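Local coordinates for protein sortase B (Clostridium perfringens, PDB 5YFK) that is a class B sortase, a cysteine transpeptidase that probably attaches proteins to the cell wall, at residues S165-K170 / K182-K187. The protein carries 1 engineered substitution. Residues are numbered along the deposited sequence; the frame is centred on the assembly and turned at random.
Sequences SEIKTK and KEQESK
Ile167 and Gln184 mark the closest backbone approach, their CA atoms 9.2 Å apart, where the chain leaving helix 160-166 passes the last turn of helix 174-186. Side chains and two waters span that distance. Glu166 and Lys187 reach for each other from opposite directions and form a salt bridge, Glu166 OE2 to Lys187 NZ at 3.2 Å, although as a hydrogen bond it is weak. The lysine runs out extended and bends only at its last torsion (chi4 -87°), which turns the ammonium onto the carboxylate. A second acid, Glu183, crosses Glu166 with the carboxylate planes 63° apart. Its OE2 lies 3.8 Å from Glu166 CG and 4.3 Å from Glu166 OE2. The ammonium of Lys187 also pairs with Glu158, and its charge probably eases the crowding of acids here.

Gln184 folds back at chi2 (-65°), and its amide serves several partners. NE2 donates to OE1 of the preceding Glu183 at 3.0 Å, with the acceptor in the amide plane but the nitrogen well above the carboxylate plane. Water 1 appears to join Gln184 NE2 to Glu166 OE1, an oxygen whose position is less certain, while water 2 links Glu183 OE1 to the backbone O of Glu166, 2.6 Å from the water. On its other end the amide presents OE1 to Ile167 CD1 at 4.2 Å, a loose van der Waals contact between carbonyl oxygen and methyl; Tyr156 OH hydrogen-bonds that same oxygen.

Within the sortase fold this surface contact joins two successive helices on one flank of the beta-sheet. The Ile167 side chain lies about 8 Å from that of Arg217, the predicted transition-state stabiliser. Strand 146-159 lies against both segments through Tyr156, which touches Ile167 and Lys187, while Ile167 also packs on Val109 of strand 107-111.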
loop_
_atom_site.group_PDB
_atom_site.type_symbol
_atom_site.label_atom_id
_atom_site.label_comp_id
_atom_site.label_asym_id
_atom_site.label_seq_id
_atom_site.Cartn_x
_atom_site.Cartn_y
_atom_site.Cartn_z
ATOM N N SER A 165 3.548 15.260 8.090
ATOM C CA SER A 165 4.683 16.141 7.934
ATOM C C SER A 165 5.946 15.359 7.597
ATOM O O SER A 165 6.914 15.945 7.115
ATOM C CB SER A 165 4.904 16.961 9.215
ATOM O OG SER A 165 5.464 16.165 10.258
ATOM N N GLU A 166 5.986 14.083 7.975
ATOM C CA GLU A 166 7.184 13.275 7.803
ATOM C C GLU A 166 7.222 12.563 6.447
ATOM O O GLU A 166 8.302 12.365 5.892
ATOM C CB GLU A 166 7.323 12.245 8.930
ATOM C CG GLU A 166 7.685 12.836 10.279
ATOM C CD GLU A 166 7.334 11.908 11.415
ATOM O OE1 GLU A 166 6.694 10.864 11.155
ATOM O OE2 GLU A 166 7.664 12.236 12.571
ATOM N N ILE A 167 6.081 12.048 5.985
ATOM C CA ILE A 167 6.083 11.131 4.816
ATOM C C ILE A 167 6.409 11.945 3.546
ATOM O O ILE A 167 5.826 13.014 3.315
ATOM C CB ILE A 167 4.738 10.395 4.648
ATOM C CG1 ILE A 167 4.510 9.407 5.809
ATOM C CG2 ILE A 167 4.682 9.651 3.312
ATOM C CD1 ILE A 167 5.598 8.360 5.952
ATOM N N LYS A 168 7.364 11.452 2.761
ATOM C CA LYS A 168 7.853 12.135 1.561
ATOM C C LYS A 168 7.868 11.135 0.398
ATOM O O LYS A 168 8.213 9.959 0.602
ATOM C CB LYS A 168 9.293 12.617 1.771
ATOM C CG LYS A 168 9.481 13.681 2.846
ATOM C CD LYS A 168 10.952 13.800 3.226
ATOM C CE LYS A 168 11.778 14.458 2.118
ATOM N NZ LYS A 168 13.223 14.609 2.479
ATOM N N THR A 169 7.543 11.622 -0.806
ATOM C CA THR A 169 7.672 10.855 -2.055
ATOM C C THR A 169 8.830 11.348 -2.945
ATOM O O THR A 169 9.305 10.624 -3.816
ATOM C CB THR A 169 6.382 10.931 -2.885
ATOM O OG1 THR A 169 6.040 12.304 -3.135
ATOM C CG2 THR A 169 5.190 10.270 -2.133
ATOM N N LYS A 170 9.361 12.509 -2.608
ATOM C CA LYS A 170 10.290 13.231 -3.450
ATOM C C LYS A 170 11.502 13.490 -2.592
ATOM O O LYS A 170 11.353 13.937 -1.466
ATOM C CB LYS A 170 9.705 14.586 -3.872
ATOM C CG LYS A 170 8.450 14.499 -4.727
ATOM C CD LYS A 170 8.747 13.804 -6.051
ATOM C CE LYS A 170 7.605 13.938 -7.054
ATOM N NZ LYS A 170 6.444 13.068 -6.718
ATOM N N LYS A 182 16.831 5.810 6.987
ATOM C CA LYS A 182 17.289 5.617 8.376
ATOM C C LYS A 182 16.217 5.978 9.412
ATOM O O LYS A 182 15.954 5.192 10.349
ATOM C CB LYS A 182 18.588 6.411 8.611
ATOM C CG LYS A 182 19.028 6.512 10.070
ATOM C CD LYS A 182 20.539 6.606 10.187
ATOM C CE LYS A 182 20.985 7.786 11.028
ATOM N NZ LYS A 182 22.472 7.902 11.002
ATOM N N GLU A 183 15.507 7.079 9.166
ATOM C CA GLU A 183 14.423 7.500 10.041
ATOM C C GLU A 183 13.334 6.429 10.043
ATOM O O GLU A 183 12.829 6.062 11.094
ATOM C CB GLU A 183 13.820 8.830 9.578
ATOM C CG GLU A 183 12.415 9.090 10.121
ATOM C CD GLU A 183 11.664 10.252 9.453
ATOM O OE1 GLU A 183 11.410 10.200 8.218
ATOM O OE2 GLU A 183 11.096 11.084 10.212
ATOM N N GLN A 184 12.914 5.996 8.857
ATOM C CA GLN A 184 11.800 5.043 8.752
ATOM C C GLN A 184 12.153 3.713 9.394
ATOM O O GLN A 184 11.360 3.151 10.140
ATOM C CB GLN A 184 11.388 4.825 7.300
ATOM C CG GLN A 184 10.889 6.089 6.629
ATOM C CD GLN A 184 9.605 6.592 7.248
ATOM O OE1 GLN A 184 8.634 5.847 7.361
ATOM N NE2 GLN A 184 9.654 7.800 7.813
ATOM N N GLU A 185 13.411 3.303 9.248
ATOM C CA GLU A 185 13.863 2.053 9.839
ATOM C C GLU A 185 13.967 2.171 11.372
ATOM O O GLU A 185 13.517 1.285 12.093
ATOM C CB GLU A 185 15.208 1.652 9.248
ATOM C CG GLU A 185 15.708 0.300 9.732
ATOM C CD GLU A 185 17.045 -0.095 9.120
ATOM O OE1 GLU A 185 17.944 0.771 9.020
ATOM O OE2 GLU A 185 17.204 -1.289 8.794
ATOM N N SER A 186 14.475 3.309 11.845
ATOM C CA SER A 186 14.668 3.565 13.270
ATOM C C SER A 186 13.378 3.611 14.035
ATOM O O SER A 186 13.325 3.244 15.200
ATOM C CB SER A 186 15.401 4.896 13.476
ATOM O OG SER A 186 16.725 4.764 13.019
ATOM N N LYS A 187 12.320 4.045 13.369
ATOM C CA LYS A 187 10.986 4.103 13.956
ATOM C C LYS A 187 10.350 2.717 14.217
ATOM O O LYS A 187 9.321 2.629 14.884
ATOM C CB LYS A 187 10.061 4.882 13.010
ATOM C CG LYS A 187 10.186 6.380 13.078
ATOM C CD LYS A 187 9.040 6.999 12.311
ATOM C CE LYS A 187 9.257 8.462 12.001
ATOM N NZ LYS A 187 8.778 9.295 13.124
HETATM O O HOH W 1 7.366 8.942 9.370
HETATM O O HOH W 2 10.546 12.912 7.024
#